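Local coordinates for protein aggregative adherence fimbrial subunit AggA (Escherichia coli O104:H4 str. C227-11, PDB 4PH8) that forms the major subunit of aggregative adherence fimbriae type I, which assemble by donor-strand complementation and probably attach the bacterium to host surfaces by binding fibronectin, at residues K39-D44 with N105-A110; Q45-G50 with K99-G104; W56-A61 with T127-A132; A61-L66 with T77-I82. All coordinates share one frame; numbering follows the deposited sequence.

Contact 1 (K39-D44 with N105-A110); sequences KVTTSD and NKFLNA
K39 runs alongside F107, its aliphatic stem beside the ring: CD of K39 comes to 3.4 Å from CD1 of F107. Beyond CD the lysine chain bends twice, and its NZ goes to OG1 of T19 on the neighbouring strand. Nearer the backbone, CB of K39 rests 3.3 Å from OD1 of N109. T41 crosses the same ring at a slant, with its OG1 about 4.0 Å above one face toward the rim. That hydroxyl sits opposite the backbone N (chi1 -167°), which turns it to O of K106 for a 2.6 Å hydrogen bond, the donor tilted 30° from the carbonyl plane. The backbones beneath are antiparallel neighbours in one sheet, strands 34-41 and 108-114, of the immunoglobulin-like sandwich of a fimbrial subunit: V40 and L108 form a hydrogen-bonded pair, N of V40 to O of L108 at 2.9 Å and N of L108 to O of V40 at 3.0 Å. Their side chains turn to the buried face, where both reach V53. Past the strand ends, the extended chain of K106 carries NZ to OD1 of D44, a 2.8 Å salt bridge that meets the carboxylate from above its plane.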
loop_
_atom_site.group_PDB
_atom_site.type_symbol
_atom_site.label_atom_id
_atom_site.label_comp_id
_atom_site.label_asym_id
_atom_site.label_seq_id
_atom_site.Cartn_x
_atom_site.Cartn_y
_atom_site.Cartn_z
ATOM N N LYS A 39 4.366 -2.663 -2.978
ATOM C CA LYS A 39 4.213 -3.238 -4.297
ATOM C C LYS A 39 3.306 -4.449 -4.157
ATOM O O LYS A 39 3.453 -5.229 -3.221
ATOM C CB LYS A 39 5.613 -3.621 -4.834
ATOM C CG LYS A 39 5.682 -4.648 -5.936
ATOM C CD LYS A 39 7.107 -4.857 -6.444
ATOM C CE LYS A 39 8.067 -5.552 -5.477
ATOM N NZ LYS A 39 7.627 -6.827 -4.893
ATOM N N VAL A 40 2.356 -4.588 -5.078
ATOM C CA VAL A 40 1.382 -5.679 -5.032
ATOM C C VAL A 40 1.332 -6.378 -6.391
ATOM O O VAL A 40 1.342 -5.740 -7.440
ATOM C CB VAL A 40 -0.047 -5.181 -4.640
ATOM C CG1 VAL A 40 -0.963 -6.370 -4.408
ATOM C CG2 VAL A 40 0.015 -4.308 -3.403
ATOM N N THR A 41 1.283 -7.700 -6.365
ATOM C CA THR A 41 1.146 -8.463 -7.593
ATOM C C THR A 41 0.348 -9.714 -7.278
ATOM O O THR A 41 -0.112 -9.915 -6.144
ATOM C CB THR A 41 2.526 -8.784 -8.222
ATOM O OG1 THR A 41 2.362 -9.268 -9.572
ATOM C CG2 THR A 41 3.303 -9.776 -7.379
ATOM N N THR A 42 0.157 -10.535 -8.297
ATOM C CA THR A 42 -0.478 -11.821 -8.120
ATOM C C THR A 42 0.149 -12.797 -9.132
ATOM O O THR A 42 1.117 -12.447 -9.805
ATOM C CB THR A 42 -2.020 -11.691 -8.262
ATOM O OG1 THR A 42 -2.636 -12.954 -8.003
ATOM C CG2 THR A 42 -2.386 -11.233 -9.663
ATOM N N SER A 43 -0.401 -14.005 -9.247
ATOM C CA SER A 43 0.202 -15.044 -10.103
ATOM C C SER A 43 0.051 -14.736 -11.599
ATOM O O SER A 43 -0.846 -13.987 -12.021
ATOM C CB SER A 43 -0.418 -16.402 -9.804
ATOM O OG SER A 43 -1.774 -16.394 -10.237
ATOM N N ASP A 44 0.914 -15.337 -12.411
ATOM C CA ASP A 44 0.820 -15.153 -13.863
ATOM C C ASP A 44 -0.548 -15.599 -14.388
ATOM O O ASP A 44 -1.129 -14.928 -15.220
ATOM C CB ASP A 44 1.919 -15.916 -14.584
ATOM C CG ASP A 44 3.289 -15.268 -14.427
ATOM O OD1 ASP A 44 3.397 -14.113 -13.943
ATOM O OD2 ASP A 44 4.276 -15.918 -14.805
ATOM N N ASN A 105 2.757 -5.544 -17.457
ATOM C CA ASN A 105 2.648 -4.561 -16.400
ATOM C C ASN A 105 2.099 -5.241 -15.138
ATOM O O ASN A 105 0.911 -5.139 -14.812
ATOM C CB ASN A 105 1.744 -3.433 -16.873
ATOM C CG ASN A 105 1.945 -2.155 -16.087
ATOM O OD1 ASN A 105 2.625 -2.137 -15.056
ATOM N ND2 ASN A 105 1.356 -1.067 -16.574
ATOM N N LYS A 106 2.972 -5.951 -14.436
ATOM C CA LYS A 106 2.527 -6.960 -13.459
ATOM C C LYS A 106 2.456 -6.494 -12.010
ATOM O O LYS A 106 2.016 -7.244 -11.144
ATOM C CB LYS A 106 3.433 -8.179 -13.544
ATOM C CG LYS A 106 3.394 -8.929 -14.876
ATOM C CD LYS A 106 4.114 -10.254 -14.676
ATOM C CE LYS A 106 4.139 -11.140 -15.910
ATOM N NZ LYS A 106 4.852 -12.391 -15.547
ATOM N N PHE A 107 2.878 -5.256 -11.752
ATOM C CA PHE A 107 2.937 -4.733 -10.389
ATOM C C PHE A 107 2.176 -3.440 -10.255
ATOM O O PHE A 107 2.204 -2.595 -11.155
ATOM C CB PHE A 107 4.392 -4.501 -9.960
ATOM C CG PHE A 107 5.213 -5.741 -9.934
ATOM C CD1 PHE A 107 5.255 -6.525 -8.802
ATOM C CD2 PHE A 107 5.941 -6.140 -11.059
ATOM C CE1 PHE A 107 6.015 -7.682 -8.762
ATOM C CE2 PHE A 107 6.686 -7.305 -11.028
ATOM C CZ PHE A 107 6.725 -8.070 -9.874
ATOM N N LEU A 108 1.499 -3.309 -9.116
ATOM C CA LEU A 108 1.035 -2.035 -8.596
ATOM C C LEU A 108 2.085 -1.524 -7.625
ATOM O O LEU A 108 2.431 -2.220 -6.671
ATOM C CB LEU A 108 -0.272 -2.229 -7.848
ATOM C CG LEU A 108 -0.847 -1.043 -7.068
ATOM C CD1 LEU A 108 -0.955 0.187 -7.935
ATOM C CD2 LEU A 108 -2.214 -1.425 -6.523
ATOM N N ASN A 109 2.600 -0.324 -7.878
ATOM C CA ASN A 109 3.580 0.306 -6.999
ATOM C C ASN A 109 3.010 1.622 -6.484
ATOM O O ASN A 109 2.364 2.383 -7.225
ATOM C CB ASN A 109 4.918 0.553 -7.733
ATOM C CG ASN A 109 5.810 -0.686 -7.796
ATOM O OD1 ASN A 109 6.417 -1.055 -6.798
ATOM N ND2 ASN A 109 5.907 -1.320 -8.973
ATOM N N ALA A 110 3.228 1.869 -5.201
ATOM C CA ALA A 110 2.814 3.106 -4.552
ATOM C C ALA A 110 3.807 3.479 -3.472
ATOM O O ALA A 110 4.482 2.618 -2.881
ATOM C CB ALA A 110 1.430 2.984 -3.952
#

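Contact 2 (Q45-G50 with K99-G104)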
loop_
_atom_site.group_PDB
_atom_site.type_symbol
_atom_site.label_atom_id
_atom_site.label_comp_id
_atom_site.label_asym_id
_atom_site.label_seq_id
_atom_site.Cartn_x
_atom_site.Cartn_y
_atom_site.Cartn_z
ATOM N N GLN A 45 -1.076 -16.704 -13.876
ATOM C CA GLN A 45 -2.399 -17.156 -14.315
ATOM C C GLN A 45 -3.493 -16.165 -13.949
ATOM O O GLN A 45 -4.381 -15.900 -14.748
ATOM C CB GLN A 45 -2.717 -18.553 -13.788
ATOM C CG GLN A 45 -1.949 -19.654 -14.510
ATOM C CD GLN A 45 -2.064 -19.570 -16.028
ATOM O OE1 GLN A 45 -1.130 -19.135 -16.706
ATOM N NE2 GLN A 45 -3.210 -19.973 -16.565
ATOM N N CYS A 46 -3.408 -15.570 -12.769
ATOM C CA CYS A 46 -4.393 -14.568 -12.376
ATOM C C CYS A 46 -4.303 -13.283 -13.197
ATOM O O CYS A 46 -5.329 -12.644 -13.463
ATOM C CB CYS A 46 -4.292 -14.265 -10.892
ATOM S SG CYS A 46 -4.945 -15.633 -9.947
ATOM N N ILE A 47 -3.094 -12.931 -13.622
ATOM C CA ILE A 47 -2.914 -11.778 -14.499
ATOM C C ILE A 47 -3.544 -12.063 -15.867
ATOM O O ILE A 47 -4.232 -11.220 -16.433
ATOM C CB ILE A 47 -1.425 -11.375 -14.603
ATOM C CG1 ILE A 47 -0.976 -10.846 -13.242
ATOM C CG2 ILE A 47 -1.234 -10.300 -15.645
ATOM C CD1 ILE A 47 0.509 -10.650 -13.101
ATOM N N LYS A 48 -3.341 -13.267 -16.370
ATOM C CA LYS A 48 -3.938 -13.651 -17.638
ATOM C C LYS A 48 -5.457 -13.620 -17.546
ATOM O O LYS A 48 -6.137 -13.324 -18.516
ATOM C CB LYS A 48 -3.486 -15.042 -18.039
ATOM C CG LYS A 48 -2.030 -15.133 -18.449
ATOM C CD LYS A 48 -1.818 -16.460 -19.145
ATOM C CE LYS A 48 -0.455 -17.053 -18.906
ATOM N NZ LYS A 48 -0.489 -18.491 -19.302
ATOM N N ALA A 49 -5.972 -13.925 -16.358
ATOM C CA ALA A 49 -7.413 -13.987 -16.131
ATOM C C ALA A 49 -8.076 -12.622 -15.943
ATOM O O ALA A 49 -9.306 -12.525 -16.002
ATOM C CB ALA A 49 -7.702 -14.873 -14.928
ATOM N N GLY A 50 -7.282 -11.583 -15.700
ATOM C CA GLY A 50 -7.794 -10.210 -15.591
ATOM C C GLY A 50 -7.853 -9.609 -14.189
ATOM O O GLY A 50 -8.630 -8.680 -13.933
ATOM N N LYS A 99 -5.357 -1.401 -9.629
ATOM C CA LYS A 99 -4.725 -1.549 -10.932
ATOM C C LYS A 99 -5.099 -2.872 -11.547
ATOM O O LYS A 99 -4.943 -3.901 -10.909
ATOM C CB LYS A 99 -3.225 -1.471 -10.798
ATOM C CG LYS A 99 -2.484 -1.522 -12.125
ATOM C CD LYS A 99 -0.996 -1.260 -11.893
ATOM C CE LYS A 99 -0.192 -1.301 -13.180
ATOM N NZ LYS A 99 1.216 -0.859 -12.989
ATOM N N LYS A 100 -5.575 -2.829 -12.790
ATOM C CA LYS A 100 -5.786 -4.022 -13.581
ATOM C C LYS A 100 -4.423 -4.413 -14.155
ATOM O O LYS A 100 -3.856 -3.706 -14.979
ATOM C CB LYS A 100 -6.825 -3.745 -14.685
ATOM C CG LYS A 100 -6.874 -4.753 -15.822
ATOM C CD LYS A 100 -7.305 -6.136 -15.367
ATOM C CE LYS A 100 -8.094 -6.848 -16.461
ATOM N NZ LYS A 100 -9.563 -6.653 -16.325
ATOM N N LEU A 101 -3.897 -5.531 -13.691
ATOM C CA LEU A 101 -2.580 -5.985 -14.110
ATOM C C LEU A 101 -2.636 -6.605 -15.501
ATOM O O LEU A 101 -3.679 -7.107 -15.921
ATOM C CB LEU A 101 -2.048 -6.996 -13.103
ATOM C CG LEU A 101 -1.892 -6.463 -11.671
ATOM C CD1 LEU A 101 -1.353 -7.585 -10.797
ATOM C CD2 LEU A 101 -0.979 -5.242 -11.610
ATOM N N THR A 102 -1.513 -6.560 -16.201
ATOM C CA THR A 102 -1.349 -7.220 -17.491
ATOM C C THR A 102 0.013 -7.906 -17.543
ATOM O O THR A 102 0.880 -7.666 -16.690
ATOM C CB THR A 102 -1.445 -6.220 -18.659
ATOM O OG1 THR A 102 -0.371 -5.272 -18.570
ATOM C CG2 THR A 102 -2.795 -5.500 -18.644
ATOM N N SER A 103 0.214 -8.739 -18.557
ATOM C CA SER A 103 1.447 -9.509 -18.677
ATOM C C SER A 103 2.669 -8.613 -18.830
ATOM O O SER A 103 3.767 -8.997 -18.448
ATOM C CB SER A 103 1.375 -10.490 -19.857
ATOM O OG SER A 103 1.619 -9.843 -21.096
ATOM N N GLY A 104 2.466 -7.421 -19.381
ATOM C CA GLY A 104 3.538 -6.451 -19.571
ATOM C C GLY A 104 3.642 -5.434 -18.445
ATOM O O GLY A 104 4.529 -4.594 -18.456
HETATM O O HOH W 1 -5.037 -9.039 -15.152
#
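Water 1 bridges two backbone carbonyls, O of L101 at 2.5 Å and O of I47 at 2.7 Å; with further acceptors close by, its two protons are probably shared among more than these two. The apolar part of the contact belongs to I47. Its CG2 stands opposite the backbone N, and this aims the methyl at the main chain across the gap, where it meets C of T102 at 3.3 Å. The other branch, CG1, packs on CB of L101 at 4.0 Å, the two side chains running at a slant to one another. At the far end K100 bends at chi2, chi3 and chi4 and folds its chain over the backbone of G50, with CE 3.2 Å from O of G50. G50 ends the helix in a Schellman motif: phi is positive (106°), and its N bonds back to O of I47 at 3.2 Å and, weakly, to O of C46. On the outer side of the helix, NZ of K48 reaches a lone pair of OE1 of Q45 at 2.8 Å. The short helix 44-49 thus lies against the turn that follows strand 97-100, stapled to the N-terminal region by the disulfide between C46 and C14, while I47 also touches T42 and K106 and L101 pairs through its backbone with A51.

Contact 3 (W56-A61 with T127-A132); sequences WGTGPA and TMILHA
H131 sets its CB squarely over the indole of W56, 3.4 Å from the centroid of the five-membered ring and 21° off its normal, a CH-pi contact with CE2 of W56 only 3.2 Å from CB. The imidazole beyond runs nearly parallel to the indole, planes 9° apart, but is slid so far that the rings barely overlap. W56 reaches this position with CG between its backbone N and carbonyl carbon (chi1 69°), which folds the indole over the neighbouring strand. Beneath, the two residues form an antiparallel hydrogen-bonded pair: N of H131 to O of W56 at 2.8 Å, almost in line with the carbonyl, and N of W56 to O of H131 at 2.9 Å. Within these segments pairing stops there, because from G57 the chain loops out, interrupting strand 52-68. On this looser side direct backbone bonds give way to water 2, which accepts from N of T58 at 3.0 Å and donates to O of I129 at 2.6 Å. T58 adds its CG2, lying at the imidazole edge 3.8 Å from NE2 of H131. K96 makes a cation-pi contact with the same indole, so its electron-rich surface probably serves both an aliphatic C-H and a positive charge.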
loop_
_atom_site.group_PDB
_atom_site.type_symbol
_atom_site.label_atom_id
_atom_site.label_comp_id
_atom_site.label_asym_id
_atom_site.label_seq_id
_atom_site.Cartn_x
_atom_site.Cartn_y
_atom_site.Cartn_z
ATOM N N TRP A 56 -4.396 -0.032 0.074
ATOM C CA TRP A 56 -5.017 1.037 0.839
ATOM C C TRP A 56 -4.480 1.095 2.250
ATOM O O TRP A 56 -3.944 0.120 2.757
ATOM C CB TRP A 56 -6.565 0.944 0.835
ATOM C CG TRP A 56 -7.200 -0.207 1.592
ATOM C CD1 TRP A 56 -7.763 -0.156 2.842
ATOM C CD2 TRP A 56 -7.404 -1.557 1.124
ATOM N NE1 TRP A 56 -8.278 -1.383 3.183
ATOM C CE2 TRP A 56 -8.082 -2.258 2.149
ATOM C CE3 TRP A 56 -7.075 -2.236 -0.046
ATOM C CZ2 TRP A 56 -8.422 -3.604 2.039
ATOM C CZ3 TRP A 56 -7.421 -3.579 -0.157
ATOM C CH2 TRP A 56 -8.086 -4.250 0.886
ATOM N N GLY A 57 -4.651 2.259 2.867
ATOM C CA GLY A 57 -4.245 2.502 4.238
ATOM C C GLY A 57 -5.447 2.555 5.167
ATOM O O GLY A 57 -6.586 2.290 4.764
ATOM N N THR A 58 -5.175 2.911 6.415
ATOM C CA THR A 58 -6.169 2.867 7.483
ATOM C C THR A 58 -6.713 4.243 7.864
ATOM O O THR A 58 -7.555 4.343 8.742
ATOM C CB THR A 58 -5.552 2.230 8.742
ATOM O OG1 THR A 58 -4.387 2.968 9.124
ATOM C CG2 THR A 58 -5.160 0.778 8.465
ATOM N N GLY A 59 -6.240 5.288 7.195
ATOM C CA GLY A 59 -6.614 6.648 7.537
ATOM C C GLY A 59 -7.872 7.114 6.844
ATOM O O GLY A 59 -8.527 6.341 6.118
ATOM N N PRO A 60 -8.225 8.396 7.050
ATOM C CA PRO A 60 -9.379 8.937 6.331
ATOM C C PRO A 60 -9.139 8.832 4.842
ATOM O O PRO A 60 -8.009 9.012 4.383
ATOM C CB PRO A 60 -9.445 10.398 6.778
ATOM C CG PRO A 60 -8.102 10.715 7.327
ATOM C CD PRO A 60 -7.487 9.426 7.796
ATOM N N ALA A 61 -10.186 8.481 4.105
ATOM C CA ALA A 61 -10.101 8.314 2.661
ATOM C C ALA A 61 -9.030 7.291 2.270
ATOM O O ALA A 61 -8.500 7.370 1.193
ATOM C CB ALA A 61 -9.828 9.645 1.977
ATOM N N THR A 127 4.606 2.560 13.265
ATOM C CA THR A 127 4.153 1.530 12.325
ATOM C C THR A 127 3.158 2.120 11.334
ATOM O O THR A 127 2.469 3.096 11.633
ATOM C CB THR A 127 3.483 0.330 13.020
ATOM O OG1 THR A 127 2.353 0.774 13.788
ATOM C CG2 THR A 127 4.479 -0.396 13.919
ATOM N N MET A 128 3.094 1.530 10.144
ATOM C CA MET A 128 2.126 1.951 9.146
ATOM C C MET A 128 1.526 0.712 8.515
ATOM O O MET A 128 2.234 -0.068 7.902
ATOM C CB MET A 128 2.814 2.810 8.094
ATOM C CG MET A 128 1.922 3.279 6.961
ATOM S SD MET A 128 2.602 4.743 6.145
ATOM C CE MET A 128 4.149 4.079 5.577
ATOM N N ILE A 129 0.227 0.527 8.714
ATOM C CA ILE A 129 -0.458 -0.665 8.251
ATOM C C ILE A 129 -0.923 -0.434 6.838
ATOM O O ILE A 129 -1.596 0.555 6.557
ATOM C CB ILE A 129 -1.702 -0.962 9.103
ATOM C CG1 ILE A 129 -1.308 -1.177 10.559
ATOM C CG2 ILE A 129 -2.435 -2.182 8.580
ATOM C CD1 ILE A 129 -2.483 -1.020 11.500
ATOM N N LEU A 130 -0.588 -1.365 5.957
ATOM C CA LEU A 130 -1.113 -1.328 4.611
ATOM C C LEU A 130 -1.913 -2.575 4.336
ATOM O O LEU A 130 -1.575 -3.670 4.792
ATOM C CB LEU A 130 0.007 -1.186 3.598
ATOM C CG LEU A 130 0.790 0.120 3.643
ATOM C CD1 LEU A 130 1.793 0.108 2.515
ATOM C CD2 LEU A 130 -0.104 1.344 3.542
ATOM N N HIS A 131 -2.997 -2.385 3.598
ATOM C CA HIS A 131 -3.835 -3.481 3.191
ATOM C C HIS A 131 -3.664 -3.648 1.706
ATOM O O HIS A 131 -3.542 -2.661 0.977
ATOM C CB HIS A 131 -5.291 -3.151 3.465
ATOM C CG HIS A 131 -5.644 -3.131 4.913
ATOM N ND1 HIS A 131 -6.148 -4.236 5.561
ATOM C CD2 HIS A 131 -5.601 -2.139 5.832
ATOM C CE1 HIS A 131 -6.402 -3.925 6.818
ATOM N NE2 HIS A 131 -6.065 -2.662 7.009
ATOM N N ALA A 132 -3.704 -4.889 1.250
ATOM C CA ALA A 132 -3.656 -5.173 -0.176
ATOM C C ALA A 132 -4.666 -6.255 -0.508
ATOM O O ALA A 132 -5.009 -7.092 0.333
ATOM C CB ALA A 132 -2.269 -5.614 -0.599
HETATM O O HOH W 2 -2.327 3.020 7.191
#

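Contact 4 (A61-L66 with T77-I82)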
loop_
_atom_site.group_PDB
_atom_site.type_symbol
_atom_site.label_atom_id
_atom_site.label_comp_id
_atom_site.label_asym_id
_atom_site.label_seq_id
_atom_site.Cartn_x
_atom_site.Cartn_y
_atom_site.Cartn_z
ATOM N N ALA A 61 -10.186 8.481 4.105
ATOM C CA ALA A 61 -10.101 8.314 2.661
ATOM C C ALA A 61 -9.030 7.291 2.270
ATOM O O ALA A 61 -8.500 7.370 1.193
ATOM C CB ALA A 61 -9.828 9.645 1.977
ATOM N N ASN A 62 -8.776 6.329 3.153
ATOM C CA ASN A 62 -7.801 5.247 2.943
ATOM C C ASN A 62 -6.370 5.736 2.775
ATOM O O ASN A 62 -5.519 5.030 2.222
ATOM C CB ASN A 62 -8.261 4.359 1.803
ATOM C CG ASN A 62 -9.576 3.671 2.126
ATOM O OD1 ASN A 62 -9.690 2.960 3.128
ATOM N ND2 ASN A 62 -10.573 3.885 1.295
ATOM N N LYS A 63 -6.083 6.911 3.329
ATOM C CA LYS A 63 -4.717 7.427 3.343
ATOM C C LYS A 63 -3.849 6.577 4.279
ATOM O O LYS A 63 -4.343 5.825 5.110
ATOM C CB LYS A 63 -4.682 8.921 3.697
ATOM C CG LYS A 63 -5.209 9.776 2.563
ATOM C CD LYS A 63 -5.229 11.270 2.847
ATOM C CE LYS A 63 -6.020 11.981 1.755
ATOM N NZ LYS A 63 -6.174 13.441 1.986
ATOM N N TRP A 64 -2.546 6.639 4.082
ATOM C CA TRP A 64 -1.638 5.795 4.838
ATOM C C TRP A 64 -1.269 6.495 6.128
ATOM O O TRP A 64 -0.986 7.675 6.108
ATOM C CB TRP A 64 -0.389 5.536 4.000
ATOM C CG TRP A 64 -0.638 4.827 2.686
ATOM C CD1 TRP A 64 -1.832 4.619 2.053
ATOM C CD2 TRP A 64 0.365 4.266 1.832
ATOM N NE1 TRP A 64 -1.637 3.944 0.864
ATOM C CE2 TRP A 64 -0.295 3.712 0.709
ATOM C CE3 TRP A 64 1.756 4.157 1.918
ATOM C CZ2 TRP A 64 0.391 3.076 -0.325
ATOM C CZ3 TRP A 64 2.441 3.517 0.886
ATOM C CH2 TRP A 64 1.747 2.989 -0.230
ATOM N N VAL A 65 -1.301 5.776 7.251
ATOM C CA VAL A 65 -1.059 6.400 8.565
ATOM C C VAL A 65 0.213 5.855 9.215
ATOM O O VAL A 65 0.310 4.674 9.523
ATOM C CB VAL A 65 -2.259 6.206 9.513
ATOM C CG1 VAL A 65 -2.019 6.905 10.847
ATOM C CG2 VAL A 65 -3.533 6.714 8.855
ATOM N N LEU A 66 1.186 6.735 9.414
ATOM C CA LEU A 66 2.377 6.399 10.174
ATOM C C LEU A 66 2.096 6.759 11.633
ATOM O O LEU A 66 2.007 7.942 11.981
ATOM C CB LEU A 66 3.588 7.158 9.636
ATOM C CG LEU A 66 4.958 6.734 10.184
ATOM C CD1 LEU A 66 5.342 5.315 9.785
ATOM C CD2 LEU A 66 6.035 7.696 9.717
ATOM N N THR A 77 -0.856 11.297 8.524
ATOM C CA THR A 77 -1.715 10.769 7.490
ATOM C C THR A 77 -1.095 11.190 6.171
ATOM O O THR A 77 -0.887 12.376 5.925
ATOM C CB THR A 77 -3.133 11.332 7.661
ATOM O OG1 THR A 77 -3.606 10.996 8.974
ATOM C CG2 THR A 77 -4.080 10.774 6.621
ATOM N N LEU A 78 -0.779 10.207 5.337
ATOM C CA LEU A 78 0.050 10.426 4.157
ATOM C C LEU A 78 -0.722 10.087 2.891
ATOM O O LEU A 78 -1.411 9.063 2.812
ATOM C CB LEU A 78 1.331 9.588 4.255
ATOM C CG LEU A 78 2.176 9.807 5.520
ATOM C CD1 LEU A 78 3.308 8.807 5.609
ATOM C CD2 LEU A 78 2.733 11.223 5.544
ATOM N N ASN A 79 -0.618 10.968 1.910
ATOM C CA ASN A 79 -1.283 10.761 0.632
ATOM C C ASN A 79 -0.345 10.023 -0.324
ATOM O O ASN A 79 0.770 10.490 -0.581
ATOM C CB ASN A 79 -1.686 12.091 0.028
ATOM C CG ASN A 79 -2.677 11.938 -1.112
ATOM O OD1 ASN A 79 -3.522 11.034 -1.121
ATOM N ND2 ASN A 79 -2.595 12.835 -2.068
ATOM N N PRO A 80 -0.783 8.863 -0.839
ATOM C CA PRO A 80 0.107 8.107 -1.715
ATOM C C PRO A 80 0.298 8.689 -3.111
ATOM O O PRO A 80 -0.582 9.367 -3.655
ATOM C CB PRO A 80 -0.556 6.728 -1.835
ATOM C CG PRO A 80 -1.915 6.869 -1.281
ATOM C CD PRO A 80 -2.015 8.134 -0.499
ATOM N N SER A 81 1.456 8.364 -3.674
ATOM C CA SER A 81 1.721 8.440 -5.099
ATOM C C SER A 81 1.746 7.032 -5.653
ATOM O O SER A 81 2.184 6.104 -4.975
ATOM C CB SER A 81 3.060 9.118 -5.329
ATOM O OG SER A 81 2.977 10.441 -4.856
ATOM N N ILE A 82 1.283 6.887 -6.883
ATOM C CA ILE A 82 1.079 5.587 -7.497
ATOM C C ILE A 82 1.670 5.565 -8.896
ATOM O O ILE A 82 1.878 6.616 -9.534
ATOM C CB ILE A 82 -0.416 5.194 -7.499
ATOM C CG1 ILE A 82 -1.246 6.096 -8.425
ATOM C CG2 ILE A 82 -0.937 5.196 -6.072
ATOM C CD1 ILE A 82 -2.727 5.726 -8.478
#
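The indole of W64 carries P80 over one face, offset toward the rim: CG of the proline lies 4.0 Å from the centroid of the five-membered ring, 29° off the normal, in a CH-pi contact, and CG comes to 3.6 Å from NE1 of W64. The opposite face is covered by L130, whose CD2 lies 3.4 Å from CD2 of W64. At the edge of the indole, in its plane, lies O of N62. The tryptophan side chain also touches A110, V112 and M128, so the ring is buried between strands. Its CG is anti to the carbonyl carbon (chi1 -61°), and the small chi2 of 13° swings the indole toward P80. Behind the ring, W64 and L78 form an antiparallel hydrogen-bonded pair, with N of L78 to O of W64 at 2.7 Å and N of W64 to O of L78 at 3.0 Å; their side chains lie on the interior face with CB of W64 4.4 Å from CB of L78. On the opposite face K63 runs out extended, its CB 3.5 Å from CG2 of T77, the two side chains crossing at about a right angle, and its CE passing 3.9 Å from OD1 of N79. V65 and T77 follow as the non-hydrogen-bonded pair on the K63 side, where the 57-61 loop covers V65. This antiparallel register joins the arms of the beta hairpin formed by strands 52-68 and 75-82, part of the beta sandwich of a fimbrial subunit.

Contacts 1 and 2 adjoin at one end of the sandwich, with centres about 9 Å apart: NZ of K99 probably bonds O of F107 at 2.7 Å and OD1 of N105, while CG of K106 packs on CD1 of I47. Contacts 3 and 4 share A61 and strand 52-68, their centres about 7 Å apart, and join where N of G57 probably bonds O of N62 at 3.0 Å. Between the two pairs the apolar interior makes the links: CB of A110 meets CH2 of W64, and CG2 of V40 meets CB of A132. Contact 2 stays apart from contacts 3 and 4, with nearest atoms about 10 and 8 Å away.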